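PDB 6SXT: alpha-L-arabinofuranosidase B from Aspergillus kawachii, which hydrolyses terminal non-reducing alpha-L-arabinofuranosyl residues from arabinoxylan, arabinan and arabinogalactan, and carries a separate arabinose-binding domain. Local coordinates for residues Y397-N402 against H417-F422. Numbering follows the deposited sequence.
Sequences YIRHYN and HEDATF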
# COMPACT_ATOMS: atom_id res chain seq x y z
N TYR A 397 14.39 12.30 15.81
CA TYR A 397 12.95 11.99 15.77
C TYR A 397 12.73 10.54 16.13
O TYR A 397 13.54 9.68 15.91
CB TYR A 397 12.40 12.23 14.36
CG TYR A 397 12.54 13.63 13.86
CD1 TYR A 397 13.74 14.07 13.32
CD2 TYR A 397 11.48 14.53 13.92
CE1 TYR A 397 13.89 15.35 12.86
CE2 TYR A 397 11.61 15.83 13.44
CZ TYR A 397 12.82 16.22 12.90
OH TYR A 397 12.93 17.50 12.43
N ILE A 398 11.53 10.26 16.64
CA ILE A 398 11.04 8.88 16.84
C ILE A 398 10.87 8.24 15.46
O ILE A 398 10.18 8.82 14.61
CB ILE A 398 9.73 8.85 17.64
CG1 ILE A 398 9.90 9.57 19.00
CG2 ILE A 398 9.31 7.40 17.78
CD1 ILE A 398 8.70 9.50 19.90
N ARG A 399 11.53 7.11 15.26
CA ARG A 399 11.44 6.34 13.99
C ARG A 399 11.34 4.88 14.36
O ARG A 399 11.87 4.42 15.38
CB ARG A 399 12.62 6.67 13.08
CG ARG A 399 13.99 6.23 13.62
CD ARG A 399 14.37 4.80 13.32
NE ARG A 399 14.56 4.55 11.92
CZ ARG A 399 15.61 4.92 11.20
NH1 ARG A 399 16.68 5.45 11.79
NH2 ARG A 399 15.62 4.80 9.89
N HIS A 400 10.68 4.11 13.51
CA HIS A 400 10.71 2.65 13.69
C HIS A 400 11.88 2.05 12.91
O HIS A 400 12.25 2.53 11.82
CB HIS A 400 9.33 2.02 13.39
CG HIS A 400 8.86 2.13 11.98
ND1 HIS A 400 9.30 1.26 11.00
CD2 HIS A 400 7.92 2.92 11.44
CE1 HIS A 400 8.65 1.55 9.88
NE2 HIS A 400 7.83 2.61 10.12
N TYR A 401 12.40 0.96 13.46
CA TYR A 401 13.54 0.21 12.90
C TYR A 401 13.47 -1.19 13.47
O TYR A 401 13.48 -1.39 14.71
CB TYR A 401 14.86 0.89 13.31
CG TYR A 401 16.02 0.30 12.59
CD1 TYR A 401 16.66 -0.83 13.05
CD2 TYR A 401 16.43 0.86 11.40
CE1 TYR A 401 17.73 -1.37 12.34
CE2 TYR A 401 17.49 0.34 10.68
CZ TYR A 401 18.13 -0.78 11.17
OH TYR A 401 19.16 -1.31 10.46
N ASN A 402 13.32 -2.19 12.60
CA ASN A 402 12.99 -3.55 13.04
C ASN A 402 11.75 -3.50 13.94
O ASN A 402 11.58 -4.31 14.85
CB ASN A 402 14.16 -4.22 13.80
CG ASN A 402 15.22 -4.73 12.86
OD1 ASN A 402 14.92 -5.09 11.72
ND2 ASN A 402 16.48 -4.70 13.31
N HIS A 417 12.58 9.44 6.63
CA HIS A 417 11.34 10.24 6.60
C HIS A 417 10.14 9.31 6.77
O HIS A 417 9.24 9.60 7.59
CB HIS A 417 11.19 11.04 5.31
CG HIS A 417 12.20 12.14 5.15
ND1 HIS A 417 12.33 12.81 3.96
CD2 HIS A 417 13.12 12.67 6.01
CE1 HIS A 417 13.26 13.77 4.08
NE2 HIS A 417 13.77 13.70 5.29
N GLU A 418 10.13 8.24 5.98
CA GLU A 418 8.98 7.29 6.02
C GLU A 418 8.90 6.59 7.37
O GLU A 418 7.77 6.45 7.92
CB GLU A 418 9.10 6.26 4.88
CG GLU A 418 8.96 6.91 3.51
CD GLU A 418 8.84 5.99 2.31
OE1 GLU A 418 9.23 4.84 2.39
OE2 GLU A 418 8.40 6.50 1.27
N ASP A 419 10.06 6.20 7.93
CA ASP A 419 10.12 5.45 9.21
C ASP A 419 9.77 6.38 10.38
O ASP A 419 9.52 5.88 11.49
CB ASP A 419 11.57 4.98 9.46
CG ASP A 419 12.15 3.90 8.55
OD1 ASP A 419 11.36 3.26 7.77
OD2 ASP A 419 13.43 3.63 8.69
N ALA A 420 9.75 7.69 10.16
CA ALA A 420 9.56 8.71 11.23
C ALA A 420 8.23 9.45 11.09
O ALA A 420 8.02 10.47 11.75
CB ALA A 420 10.72 9.68 11.23
N THR A 421 7.31 8.98 10.23
CA THR A 421 6.03 9.69 10.02
C THR A 421 4.90 8.86 10.61
O THR A 421 4.80 7.66 10.32
CB THR A 421 5.83 9.96 8.53
OG1 THR A 421 6.90 10.77 8.05
CG2 THR A 421 4.55 10.70 8.25
N PHE A 422 4.08 9.52 11.40
CA PHE A 422 2.96 8.85 12.12
C PHE A 422 1.73 9.69 11.94
O PHE A 422 1.74 10.94 12.00
CB PHE A 422 3.33 8.64 13.58
CG PHE A 422 4.52 7.73 13.74
CD1 PHE A 422 4.42 6.35 13.81
CD2 PHE A 422 5.79 8.29 13.75
CE1 PHE A 422 5.53 5.53 13.89
CE2 PHE A 422 6.90 7.48 13.86
CZ PHE A 422 6.79 6.10 13.89
O HOH W 1 8.57 10.83 14.40
O HOH W 2 6.09 5.32 9.67
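Asp-419 meets Arg-399 and His-400 with both its backbone and its carboxylate, and shows how a helix end can be tied to a strand by matching donors to acceptors. Asp-419 O accepts from His-400 N at 2.9 Å and also receives the CA-H of Arg-399. Asp-419 OD2, on the anti lone pair, takes Arg-399 NH2 in an almost straight salt bridge of 2.8 Å (175° at the hydrogen), lying in the guanidinium plane, while OD1 is held by Gln-415 one helical turn earlier. Arg-399 can reach it because its chain is bent at chi2 and chi3; NE then bonds from above the carbonyl plane to His-400 O, and NH1 goes to Asn-408 on the neighbouring strand 404-409. The setting is the beta-trefoil arabinose-binding domain, where strand 396-401 pairs antiparallel with 404-409 and helix 414-419 follows; His-400 and Asp-419 both belong to a substrate-binding site. Asp-419 CA sits over one face of the His-400 imidazole in a CH-pi contact, 4.1 Å from the ring centroid. With chi1 at 65°, CG of His-400 stands between its own backbone N and carbonyl carbon, and the ring lies across the aspartate side chain. His-400 NE2 bonds to Ser-439 and meets a water oxygen at 3.3 Å; this water donates to Glu-418 O and Thr-421 O. ND1 binds a diethylene glycol molecule, probably from the crystallisation liquor. Phe-422 brings its CZ to 4.2 Å from CD2 of His-400, and turns its edge to the carbonyl oxygen of Ile-398. A second water donates to Ile-398 O (2.6 Å from the water oxygen) and to Ala-420 O, which also pairs with Ser-387 OG.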